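Local coordinates for protein putative invasin (Yersinia pseudotuberculosis IP 31758, PDB 5N40) that probably acts as a surface adhesin of the invasin family, in which immunoglobulin-like domains carry a terminal C-type lectin-like domain likely to mediate cell attachment, at residues I102-D107 with A129-T134; V106-L111 with A202-G207; I319-Y324 with Y332-I337; P282-L287 with S313-V318. The protein carries 1 engineered substitution. All coordinates share one frame; numbering follows the deposited sequence.

Interaction 1 (I102-D107 with A129-T134); sequences IPAPVD and AKYKST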
loop_
_atom_site.group_PDB
_atom_site.type_symbol
_atom_site.label_atom_id
_atom_site.label_comp_id
_atom_site.label_asym_id
_atom_site.label_seq_id
_atom_site.Cartn_x
_atom_site.Cartn_y
_atom_site.Cartn_z
ATOM N N ILE A 102 -9.513 25.640 -0.934
ATOM C CA ILE A 102 -9.913 24.302 -1.350
ATOM C C ILE A 102 -8.697 23.560 -1.888
ATOM O O ILE A 102 -7.646 24.170 -2.128
ATOM C CB ILE A 102 -11.051 24.352 -2.386
ATOM C CG1 ILE A 102 -10.574 24.920 -3.729
ATOM C CG2 ILE A 102 -12.225 25.164 -1.832
ATOM C CD1 ILE A 102 -11.632 24.871 -4.821
ATOM N N PRO A 103 -8.800 22.246 -2.080
ATOM C CA PRO A 103 -7.653 21.471 -2.565
ATOM C C PRO A 103 -7.169 21.926 -3.932
ATOM O O PRO A 103 -7.945 22.347 -4.794
ATOM C CB PRO A 103 -8.202 20.042 -2.633
ATOM C CG PRO A 103 -9.271 20.002 -1.620
ATOM C CD PRO A 103 -9.908 21.378 -1.659
ATOM N N ALA A 104 -5.864 21.791 -4.133
ATOM C CA ALA A 104 -5.262 22.132 -5.408
ATOM C C ALA A 104 -5.404 20.956 -6.366
ATOM O O ALA A 104 -5.029 19.826 -6.011
ATOM C CB ALA A 104 -3.787 22.480 -5.226
ATOM N N PRO A 105 -5.947 21.163 -7.561
ATOM C CA PRO A 105 -5.920 20.088 -8.556
ATOM C C PRO A 105 -4.485 19.659 -8.819
ATOM O O PRO A 105 -3.603 20.494 -9.046
ATOM C CB PRO A 105 -6.564 20.724 -9.789
ATOM C CG PRO A 105 -7.479 21.780 -9.220
ATOM C CD PRO A 105 -6.755 22.318 -8.016
ATOM N N VAL A 106 -4.252 18.344 -8.786
ATOM C CA VAL A 106 -2.917 17.795 -8.989
ATOM C C VAL A 106 -2.972 16.577 -9.906
ATOM O O VAL A 106 -4.012 15.939 -10.082
ATOM C CB VAL A 106 -2.235 17.400 -7.664
ATOM C CG1 VAL A 106 -1.894 18.633 -6.851
ATOM C CG2 VAL A 106 -3.118 16.439 -6.867
ATOM N N ASP A 107 -1.819 16.274 -10.500
ATOM C CA ASP A 107 -1.566 14.995 -11.150
ATOM C C ASP A 107 -0.650 14.187 -10.243
ATOM O O ASP A 107 0.354 14.711 -9.742
ATOM C CB ASP A 107 -0.894 15.154 -12.518
ATOM C CG ASP A 107 -1.713 15.965 -13.499
ATOM O OD1 ASP A 107 -2.938 15.737 -13.607
ATOM O OD2 ASP A 107 -1.105 16.820 -14.176
ATOM N N ALA A 129 3.177 14.495 -6.336
ATOM C CA ALA A 129 2.069 15.368 -6.712
ATOM C C ALA A 129 2.623 16.622 -7.372
ATOM O O ALA A 129 3.552 17.254 -6.848
ATOM C CB ALA A 129 1.218 15.739 -5.496
ATOM N N LYS A 130 2.063 16.967 -8.523
ATOM C CA LYS A 130 2.362 18.212 -9.205
ATOM C C LYS A 130 1.055 18.916 -9.522
ATOM O O LYS A 130 0.035 18.272 -9.791
ATOM C CB LYS A 130 3.155 17.968 -10.488
ATOM C CG LYS A 130 4.503 17.297 -10.227
ATOM C CD LYS A 130 5.177 16.855 -11.497
ATOM C CE LYS A 130 6.522 16.204 -11.202
ATOM N NZ LYS A 130 7.139 15.703 -12.454
ATOM N N TYR A 131 1.092 20.242 -9.506
ATOM C CA TYR A 131 -0.105 20.994 -9.854
ATOM C C TYR A 131 -0.533 20.626 -11.266
ATOM O O TYR A 131 0.294 20.503 -12.177
ATOM C CB TYR A 131 0.137 22.495 -9.732
ATOM C CG TYR A 131 0.429 22.927 -8.319
ATOM C CD1 TYR A 131 -0.481 22.683 -7.297
ATOM C CD2 TYR A 131 1.614 23.556 -7.995
ATOM C CE1 TYR A 131 -0.215 23.053 -5.994
ATOM C CE2 TYR A 131 1.884 23.942 -6.696
ATOM C CZ TYR A 131 0.962 23.691 -5.701
ATOM O OH TYR A 131 1.230 24.066 -4.412
ATOM N N LYS A 132 -1.836 20.443 -11.437
ATOM C CA LYS A 132 -2.360 19.757 -12.608
ATOM C C LYS A 132 -1.856 20.388 -13.902
ATOM O O LYS A 132 -1.956 21.605 -14.106
ATOM C CB LYS A 132 -3.889 19.768 -12.566
ATOM C CG LYS A 132 -4.531 18.999 -13.694
ATOM C CD LYS A 132 -5.993 18.715 -13.423
ATOM C CE LYS A 132 -6.193 17.637 -12.353
ATOM N NZ LYS A 132 -7.651 17.399 -12.081
ATOM N N SER A 133 -1.329 19.530 -14.780
ATOM C CA SER A 133 -0.832 19.869 -16.111
ATOM C C SER A 133 0.458 20.675 -16.072
ATOM O O SER A 133 0.844 21.257 -17.086
ATOM C CB SER A 133 -1.885 20.613 -16.940
ATOM O OG SER A 133 -1.943 21.996 -16.609
ATOM N N THR A 134 1.147 20.716 -14.930
ATOM C CA THR A 134 2.422 21.412 -14.817
ATOM C C THR A 134 3.470 20.465 -14.255
ATOM O O THR A 134 3.175 19.337 -13.850
ATOM C CB THR A 134 2.341 22.650 -13.907
ATOM O OG1 THR A 134 2.411 22.244 -12.533
ATOM C CG2 THR A 134 1.058 23.455 -14.161
HETATM O O HOH W 1 1.613 17.167 -14.315
#
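Ala129 CB lies 4.4 Å from Val106 CB at the start of the contact, beside the antiparallel pairing of Asp107 with Lys130. These two form a hydrogen-bonded pair: Asp107 N gives to Lys130 O at 2.8 Å, and Lys130 N gives back to Asp107 O. The aliphatic chain of Lys130 leads away from Asp107, and its NZ makes a salt bridge with Asp135. Tyr131 faces Val106 in the next, non-hydrogen-bonded pair, where the side chains diverge. The edge of the Tyr131 ring meets the methyl of Ala104, CE1 to CB 3.7 Å. Lys132 N then donates to Pro105 O at 3.0 Å, arriving from above the carbonyl plane. With CG anti to the backbone N (chi1 -176°) and a bend at chi3, the Lys132 chain passes over Pro105 CB and crosses the Asp107 side chain at about a right angle; its NZ reaches Asp208 in a salt bridge. A type II turn from Tyr131 to Thr134 brings Ser133 N to the syn side of Asp107 OD2, though tilted out of the carboxylate plane, in an almost straight bond of 2.8 Å (174° at the hydrogen). A water hydrogen-bonds both the same OD2 and Thr134 O. The chain leaving the first immunoglobulin-like domain thus enters the edge strand of the second, 106-112, which pairs here with its neighbour 123-131. Asp107 OD2 ties the turn to the strand; the amide and water that hold it, with Lys132 NZ not far off though paired to Asp208, would probably favour the ionised carboxylate.

Interaction 2 (V106-L111 with A202-G207); sequences VDLTVL and AAAESG. Engineered in segment 202-207: Ala203 (natural residue Lys).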
loop_
_atom_site.group_PDB
_atom_site.type_symbol
_atom_site.label_atom_id
_atom_site.label_comp_id
_atom_site.label_asym_id
_atom_site.label_seq_id
_atom_site.Cartn_x
_atom_site.Cartn_y
_atom_site.Cartn_z
ATOM N N VAL A 106 -4.252 18.344 -8.786
ATOM C CA VAL A 106 -2.917 17.795 -8.989
ATOM C C VAL A 106 -2.972 16.577 -9.906
ATOM O O VAL A 106 -4.012 15.939 -10.082
ATOM C CB VAL A 106 -2.235 17.400 -7.664
ATOM C CG1 VAL A 106 -1.894 18.633 -6.851
ATOM C CG2 VAL A 106 -3.118 16.439 -6.867
ATOM N N ASP A 107 -1.819 16.274 -10.500
ATOM C CA ASP A 107 -1.566 14.995 -11.150
ATOM C C ASP A 107 -0.650 14.187 -10.243
ATOM O O ASP A 107 0.354 14.711 -9.742
ATOM C CB ASP A 107 -0.894 15.154 -12.518
ATOM C CG ASP A 107 -1.713 15.965 -13.499
ATOM O OD1 ASP A 107 -2.938 15.737 -13.607
ATOM O OD2 ASP A 107 -1.105 16.820 -14.176
ATOM N N LEU A 108 -0.996 12.929 -10.032
ATOM C CA LEU A 108 -0.212 12.044 -9.187
ATOM C C LEU A 108 0.579 11.055 -10.029
ATOM O O LEU A 108 0.054 10.464 -10.977
ATOM C CB LEU A 108 -1.103 11.268 -8.220
ATOM C CG LEU A 108 -1.966 12.073 -7.250
ATOM C CD1 LEU A 108 -2.649 11.137 -6.261
ATOM C CD2 LEU A 108 -1.159 13.102 -6.519
ATOM N N THR A 109 1.841 10.874 -9.661
ATOM C CA THR A 109 2.657 9.769 -10.140
ATOM C C THR A 109 2.952 8.855 -8.960
ATOM O O THR A 109 3.233 9.335 -7.859
ATOM C CB THR A 109 3.965 10.273 -10.754
ATOM O OG1 THR A 109 3.678 11.221 -11.790
ATOM C CG2 THR A 109 4.759 9.120 -11.343
ATOM N N VAL A 110 2.900 7.542 -9.190
ATOM C CA VAL A 110 3.139 6.558 -8.138
ATOM C C VAL A 110 4.244 5.624 -8.599
ATOM O O VAL A 110 4.115 4.970 -9.640
ATOM C CB VAL A 110 1.870 5.766 -7.789
ATOM C CG1 VAL A 110 2.124 4.852 -6.597
ATOM C CG2 VAL A 110 0.729 6.715 -7.482
ATOM N N LEU A 111 5.317 5.560 -7.813
ATOM C CA LEU A 111 6.496 4.753 -8.091
ATOM C C LEU A 111 6.704 3.756 -6.960
ATOM O O LEU A 111 6.552 4.099 -5.783
ATOM C CB LEU A 111 7.741 5.636 -8.222
ATOM C CG LEU A 111 7.691 6.737 -9.284
ATOM C CD1 LEU A 111 8.961 7.562 -9.281
ATOM C CD2 LEU A 111 7.443 6.153 -10.663
ATOM N N ALA A 202 -3.799 5.744 -4.653
ATOM C CA ALA A 202 -3.479 6.970 -3.940
ATOM C C ALA A 202 -4.469 8.049 -4.356
ATOM O O ALA A 202 -4.668 8.277 -5.549
ATOM C CB ALA A 202 -2.049 7.407 -4.253
ATOM N N ALA A 203 -5.098 8.694 -3.374
ATOM C CA ALA A 203 -6.046 9.773 -3.617
ATOM C C ALA A 203 -5.610 11.034 -2.881
ATOM O O ALA A 203 -5.437 11.020 -1.657
ATOM C CB ALA A 203 -7.454 9.379 -3.173
ATOM N N ALA A 204 -5.463 12.128 -3.623
ATOM C CA ALA A 204 -5.227 13.423 -3.011
ATOM C C ALA A 204 -6.556 14.010 -2.538
ATOM O O ALA A 204 -7.630 13.580 -2.958
ATOM C CB ALA A 204 -4.546 14.369 -4.003
ATOM N N GLU A 205 -6.472 14.994 -1.638
ATOM C CA GLU A 205 -7.690 15.601 -1.112
ATOM C C GLU A 205 -8.523 16.253 -2.208
ATOM O O GLU A 205 -9.727 16.458 -2.022
ATOM C CB GLU A 205 -7.345 16.619 -0.012
ATOM C CG GLU A 205 -6.258 17.607 -0.360
ATOM C CD GLU A 205 -5.931 18.550 0.786
ATOM O OE1 GLU A 205 -6.853 18.881 1.572
ATOM O OE2 GLU A 205 -4.746 18.945 0.902
ATOM N N SER A 206 -7.928 16.549 -3.360
ATOM C CA SER A 206 -8.674 17.113 -4.480
ATOM C C SER A 206 -9.554 16.088 -5.178
ATOM O O SER A 206 -10.400 16.477 -5.989
ATOM C CB SER A 206 -7.708 17.686 -5.504
ATOM O OG SER A 206 -6.852 16.652 -5.954
ATOM N N GLY A 207 -9.356 14.803 -4.908
ATOM C CA GLY A 207 -10.022 13.744 -5.632
ATOM C C GLY A 207 -9.231 13.209 -6.803
ATOM O O GLY A 207 -9.670 12.246 -7.448
#
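Val106 CG2 lies against two partners of the facing segment, the methyl of Ala204 and Ser206 OG, each at 3.8 Å. Two residues on, Leu108 sends a single branch across: CD1 sits 3.6 Å from Ala202 O and 4.0 Å from Ala204 N, resting on the backbone between the two alanine methyls. Its CG lies anti to the carbonyl carbon (chi1 -59°), which carries the isobutyl group beside its own backbone N and on toward the other strand. Val110 finishes the row with CG2 on Ala202 CB at 4.3 Å. The small alanine side chains let the larger residues of strand 106-111 approach closely, while the engineered Ala203 points away from them. Beyond Ala204 the chain makes a type I turn closed by Gly207 N to Ala204 O, 2.9 Å, and this turn sets Ser206 beside Val106. Asp208 lies behind both, so one carboxylate oxygen, its OD2, bonds to both segments, at Ser206 OG and Val106 N. The strands run nearly antiparallel, at 157°, but their axes stay 8.5 Å apart, a face-to-face meeting of two sheets as in an immunoglobulin-like sandwich. Around it, Leu108 also touches Ala129 of strand 123-131 and Glu210 of strand 209-217, while Met143 of strand 142-151 packs against both Leu108 and Ala204.

Interaction 3 (I319-Y324 with Y332-I337); sequences IGQHFY and YAYNSI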
loop_
_atom_site.group_PDB
_atom_site.type_symbol
_atom_site.label_atom_id
_atom_site.label_comp_id
_atom_site.label_asym_id
_atom_site.label_seq_id
_atom_site.Cartn_x
_atom_site.Cartn_y
_atom_site.Cartn_z
ATOM N N ILE A 319 9.486 -56.549 0.416
ATOM C CA ILE A 319 9.345 -56.883 -0.995
ATOM C C ILE A 319 8.120 -56.162 -1.543
ATOM O O ILE A 319 6.997 -56.348 -1.057
ATOM C CB ILE A 319 9.272 -58.404 -1.189
ATOM C CG1 ILE A 319 9.320 -58.760 -2.678
ATOM C CG2 ILE A 319 8.021 -58.991 -0.526
ATOM C CD1 ILE A 319 10.656 -58.455 -3.343
ATOM N N GLY A 320 8.338 -55.301 -2.534
ATOM C CA GLY A 320 7.256 -54.586 -3.180
ATOM C C GLY A 320 6.787 -53.322 -2.491
ATOM O O GLY A 320 5.758 -52.767 -2.898
ATOM N N GLN A 321 7.496 -52.844 -1.468
ATOM C CA GLN A 321 7.127 -51.603 -0.794
ATOM C C GLN A 321 8.376 -50.808 -0.450
ATOM O O GLN A 321 9.324 -51.350 0.126
ATOM C CB GLN A 321 6.319 -51.873 0.482
ATOM C CG GLN A 321 5.045 -52.671 0.260
ATOM C CD GLN A 321 4.098 -52.011 -0.725
ATOM O OE1 GLN A 321 4.065 -50.786 -0.855
ATOM N NE2 GLN A 321 3.328 -52.827 -1.434
ATOM N N HIS A 322 8.367 -49.521 -0.787
ATOM C CA HIS A 322 9.452 -48.614 -0.449
ATOM C C HIS A 322 8.992 -47.617 0.604
ATOM O O HIS A 322 7.837 -47.181 0.613
ATOM C CB HIS A 322 9.958 -47.859 -1.681
ATOM C CG HIS A 322 10.604 -48.734 -2.709
ATOM N ND1 HIS A 322 9.888 -49.597 -3.510
ATOM C CD2 HIS A 322 11.901 -48.871 -3.075
ATOM C CE1 HIS A 322 10.715 -50.230 -4.323
ATOM N NE2 HIS A 322 11.942 -49.806 -4.080
ATOM N N PHE A 323 9.917 -47.252 1.489
ATOM C CA PHE A 323 9.621 -46.264 2.512
ATOM C C PHE A 323 9.193 -44.949 1.877
ATOM O O PHE A 323 9.712 -44.549 0.836
ATOM C CB PHE A 323 10.844 -46.008 3.390
ATOM C CG PHE A 323 11.223 -47.166 4.269
ATOM C CD1 PHE A 323 10.485 -47.461 5.404
ATOM C CD2 PHE A 323 12.332 -47.937 3.975
ATOM C CE1 PHE A 323 10.838 -48.521 6.222
ATOM C CE2 PHE A 323 12.688 -48.997 4.790
ATOM C CZ PHE A 323 11.940 -49.285 5.913
ATOM N N TYR A 324 8.253 -44.276 2.531
ATOM C CA TYR A 324 7.939 -42.886 2.261
ATOM C C TYR A 324 8.213 -42.093 3.532
ATOM O O TYR A 324 8.301 -42.656 4.628
ATOM C CB TYR A 324 6.485 -42.728 1.790
ATOM C CG TYR A 324 5.447 -43.465 2.618
ATOM C CD1 TYR A 324 5.012 -42.957 3.836
ATOM C CD2 TYR A 324 4.877 -44.652 2.165
ATOM C CE1 TYR A 324 4.052 -43.615 4.586
ATOM C CE2 TYR A 324 3.917 -45.314 2.908
ATOM C CZ TYR A 324 3.507 -44.789 4.116
ATOM O OH TYR A 324 2.553 -45.438 4.870
ATOM N N TYR A 332 9.013 -41.987 8.903
ATOM C CA TYR A 332 9.015 -42.739 7.655
ATOM C C TYR A 332 8.360 -44.089 7.886
ATOM O O TYR A 332 8.359 -44.608 9.006
ATOM C CB TYR A 332 10.432 -42.929 7.099
ATOM C CG TYR A 332 11.396 -43.592 8.055
ATOM C CD1 TYR A 332 12.020 -42.863 9.060
ATOM C CD2 TYR A 332 11.693 -44.946 7.946
ATOM C CE1 TYR A 332 12.908 -43.466 9.936
ATOM C CE2 TYR A 332 12.581 -45.555 8.816
ATOM C CZ TYR A 332 13.183 -44.811 9.807
ATOM O OH TYR A 332 14.067 -45.418 10.673
ATOM N N ALA A 333 7.803 -44.658 6.821
ATOM C CA ALA A 333 7.007 -45.872 6.954
ATOM C C ALA A 333 6.756 -46.462 5.573
ATOM O O ALA A 333 7.215 -45.939 4.553
ATOM C CB ALA A 333 5.694 -45.585 7.683
ATOM N N TYR A 334 6.045 -47.589 5.560
ATOM C CA TYR A 334 5.550 -48.210 4.341
ATOM C C TYR A 334 4.159 -48.758 4.638
ATOM O O TYR A 334 3.697 -48.743 5.782
ATOM C CB TYR A 334 6.488 -49.314 3.843
ATOM C CG TYR A 334 6.542 -50.518 4.752
ATOM C CD1 TYR A 334 7.402 -50.553 5.843
ATOM C CD2 TYR A 334 5.729 -51.622 4.520
ATOM C CE1 TYR A 334 7.451 -51.658 6.680
ATOM C CE2 TYR A 334 5.771 -52.728 5.350
ATOM C CZ TYR A 334 6.632 -52.741 6.428
ATOM O OH TYR A 334 6.674 -53.843 7.251
ATOM N N ASN A 335 3.480 -49.235 3.596
ATOM C CA ASN A 335 2.102 -49.708 3.737
ATOM C C ASN A 335 1.897 -50.915 2.827
ATOM O O ASN A 335 1.655 -50.762 1.625
ATOM C CB ASN A 335 1.108 -48.600 3.413
ATOM C CG ASN A 335 -0.326 -49.028 3.636
ATOM O OD1 ASN A 335 -1.178 -48.854 2.766
ATOM N ND2 ASN A 335 -0.599 -49.609 4.802
ATOM N N SER A 336 1.980 -52.111 3.410
ATOM C CA SER A 336 1.715 -53.332 2.658
ATOM C C SER A 336 0.220 -53.533 2.440
ATOM O O SER A 336 -0.204 -53.942 1.354
ATOM C CB SER A 336 2.306 -54.538 3.389
ATOM O OG SER A 336 3.682 -54.343 3.663
ATOM N N ILE A 337 -0.586 -53.233 3.459
ATOM C CA ILE A 337 -2.025 -53.479 3.384
ATOM C C ILE A 337 -2.637 -52.714 2.214
ATOM O O ILE A 337 -3.404 -53.268 1.418
ATOM C CB ILE A 337 -2.700 -53.106 4.718
ATOM C CG1 ILE A 337 -2.076 -53.895 5.875
ATOM C CG2 ILE A 337 -4.203 -53.373 4.656
ATOM C CD1 ILE A 337 -2.435 -53.365 7.245
HETATM O O HOH W 2 4.157 -48.658 0.767
#
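Gln321 lays its side chain against the carbonyl of Asn335 and the hydroxyl of Ser336. Bent at chi2 (-58°), it brings its amide carbon CD within 3.6 Å of Asn335 O. A water accepts from Asn335 N and donates to Gln321 OE1 at 2.7 Å, bridging the two segments; the amide is also held by Asn339 and Asp341 N. His322 points away from the partner segment, its ND1 hydrogen-bonded to Asp341, and offers this contact little beyond its carbonyl. Phe323 receives the edge of Tyr332 on its face: a T-shaped pair with centroids 5.6 Å apart and planes at 77°, the two side chains lying side by side and pointing the same way. Its CE1 also approaches Tyr334 CD1 at 4.0 Å, placing the phenylalanine between two tyrosines. These residues belong to a short beta hairpin, strands 321-325 and 332-333, at the outer end of the C-type lectin-like adhesion domain. Tyr324 supplies the strand pairing, with N to Ala333 O at 2.8 Å and Ala333 N to Tyr324 O at 3.0 Å. With CG between its backbone N and carbonyl carbon (chi1 47°), the Tyr324 ring folds back under the partner strand, and Ala333 O sits 3.5 Å above the centre of its plane. The ring's CE1 touches the Ala333 methyl, its OH passes Asn335 CB, and Tyr346 meets it edge-to-face.

Interaction 4 (P282-L287 with S313-V318); sequences PSSSQL and SSTSAV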
loop_
_atom_site.group_PDB
_atom_site.type_symbol
_atom_site.label_atom_id
_atom_site.label_comp_id
_atom_site.label_asym_id
_atom_site.label_seq_id
_atom_site.Cartn_x
_atom_site.Cartn_y
_atom_site.Cartn_z
ATOM N N PRO A 282 15.282 -39.792 -4.030
ATOM C CA PRO A 282 16.269 -39.861 -2.948
ATOM C C PRO A 282 15.974 -41.007 -1.990
ATOM O O PRO A 282 14.855 -41.518 -1.894
ATOM C CB PRO A 282 16.145 -38.499 -2.255
ATOM C CG PRO A 282 14.767 -38.029 -2.591
ATOM C CD PRO A 282 14.492 -38.547 -3.972
ATOM N N SER A 283 17.017 -41.429 -1.282
ATOM C CA SER A 283 16.835 -42.434 -0.252
ATOM C C SER A 283 16.054 -41.843 0.918
ATOM O O SER A 283 15.950 -40.625 1.079
ATOM C CB SER A 283 18.187 -42.961 0.234
ATOM O OG SER A 283 18.897 -41.953 0.939
ATOM N N SER A 284 15.505 -42.726 1.753
ATOM C CA SER A 284 14.757 -42.248 2.909
ATOM C C SER A 284 15.668 -41.515 3.892
ATOM O O SER A 284 15.268 -40.504 4.477
ATOM C CB SER A 284 14.024 -43.409 3.585
ATOM O OG SER A 284 14.903 -44.460 3.932
ATOM N N SER A 285 16.905 -41.990 4.081
ATOM C CA SER A 285 17.800 -41.270 4.985
ATOM C C SER A 285 18.170 -39.896 4.430
ATOM O O SER A 285 18.342 -38.945 5.201
ATOM C CB SER A 285 19.062 -42.090 5.260
ATOM O OG SER A 285 19.857 -42.210 4.100
ATOM N N GLN A 286 18.298 -39.772 3.109
ATOM C CA GLN A 286 18.541 -38.462 2.511
ATOM C C GLN A 286 17.391 -37.506 2.800
ATOM O O GLN A 286 17.610 -36.362 3.206
ATOM C CB GLN A 286 18.764 -38.605 1.007
ATOM C CG GLN A 286 20.176 -39.068 0.658
ATOM C CD GLN A 286 20.305 -39.583 -0.755
ATOM O OE1 GLN A 286 19.319 -39.709 -1.476
ATOM N NE2 GLN A 286 21.531 -39.884 -1.160
ATOM N N LEU A 287 16.152 -37.969 2.615
ATOM C CA LEU A 287 14.997 -37.128 2.908
ATOM C C LEU A 287 14.944 -36.755 4.382
ATOM O O LEU A 287 14.585 -35.627 4.730
ATOM C CB LEU A 287 13.708 -37.838 2.485
ATOM C CG LEU A 287 13.450 -37.878 0.982
ATOM C CD1 LEU A 287 12.356 -38.886 0.673
ATOM C CD2 LEU A 287 13.075 -36.492 0.454
ATOM N N SER A 313 10.532 -42.355 -1.336
ATOM C CA SER A 313 11.961 -42.621 -1.303
ATOM C C SER A 313 12.267 -43.842 -2.155
ATOM O O SER A 313 11.375 -44.584 -2.573
ATOM C CB SER A 313 12.464 -42.843 0.131
ATOM O OG SER A 313 12.449 -44.223 0.474
ATOM N N SER A 314 13.557 -44.052 -2.396
ATOM C CA SER A 314 14.031 -45.191 -3.166
ATOM C C SER A 314 14.576 -46.306 -2.283
ATOM O O SER A 314 15.223 -47.224 -2.795
ATOM C CB SER A 314 15.105 -44.740 -4.152
ATOM O OG SER A 314 16.158 -44.083 -3.470
ATOM N N THR A 315 14.328 -46.248 -0.976
ATOM C CA THR A 315 14.788 -47.268 -0.043
ATOM C C THR A 315 13.719 -48.346 0.099
ATOM O O THR A 315 12.596 -48.058 0.530
ATOM C CB THR A 315 15.098 -46.647 1.319
ATOM O OG1 THR A 315 16.017 -45.560 1.156
ATOM C CG2 THR A 315 15.699 -47.684 2.271
ATOM N N SER A 316 14.076 -49.586 -0.235
ATOM C CA SER A 316 13.156 -50.708 -0.090
ATOM C C SER A 316 12.946 -51.048 1.380
ATOM O O SER A 316 13.910 -51.174 2.143
ATOM C CB SER A 316 13.692 -51.929 -0.831
ATOM O OG SER A 316 13.881 -51.649 -2.205
ATOM N N ALA A 317 11.680 -51.201 1.772
ATOM C CA ALA A 317 11.320 -51.614 3.125
ATOM C C ALA A 317 11.097 -53.121 3.189
ATOM O O ALA A 317 11.802 -53.836 3.909
ATOM C CB ALA A 317 10.066 -50.867 3.590
ATOM N N VAL A 318 10.111 -53.610 2.441
ATOM C CA VAL A 318 9.854 -55.027 2.267
ATOM C C VAL A 318 9.644 -55.278 0.778
ATOM O O VAL A 318 9.628 -54.350 -0.029
ATOM C CB VAL A 318 8.641 -55.508 3.088
ATOM C CG1 VAL A 318 8.899 -55.307 4.572
ATOM C CG2 VAL A 318 7.374 -54.770 2.662
HETATM O O HOH W 3 17.688 -44.745 3.407
#
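Ser284 N, the first amide of helix 284-293, gives its hydrogen to Thr315 OG1 in a nearly straight bond of 2.9 Å (173°). Thr315 OG1 is brought there by lying anti to its carbonyl carbon (chi1 -54°). The close-packed part lies on the other side of this bond, around Ser313. Ser313 CB lies 3.4 Å from Ser284 N and meets Leu287 CD1 at 4.0 Å, while Leu287 goes on to Phe244 of strand 242-245. Just before the helix, Pro282 O accepts from Ser314 N at 2.9 Å, the donor standing above the carbonyl plane. Ser313 OG takes Thr315 N in an ST turn and is also bonded to Phe323 O, which steadies the corner where strands 311-313 and 315-318 meet. Ser314 OG is bonded back to Val281 O. The more open side is reached past Thr315 OG1, where one water touches Ser284 OG (2.8 Å) and Thr315 OG1 and links Ser285 N to them. Ser283, at the N-cap, closes a capping box: Ser283 OG takes Gln286 N at 3.1 Å, and Gln286 OE1 takes Ser283 N. The first turn of the helix is therefore served from two directions, by its own serine and glutamine and by a threonine from a neighbouring strand. Hydroxyls, a side-chain amide and a water satisfy these amides, and the partial positive charge of the helix start probably strengthens the bond to the threonine oxygen.

Along the chain, interactions 1 and 2 begin in overlapping segments and come first; interaction 4 and then interaction 3 follow. The first two, with centres 8 Å apart, share Val106 and Asp107: interaction 1 pairs strand 106-112 with strand 123-131 within one sheet, and interaction 2 faces it across the sandwich to strand 197-204. Interactions 3 and 4, 10 Å apart, meet through strands 315-318 and 321-325, neighbours in one small sheet of the adhesion domain, where Phe323 bonds to Ser313 and Thr315. The centres of interactions 1 and 3 are about 71 Å apart, so an elongated rod separates the interdomain junction from the lectin-like end.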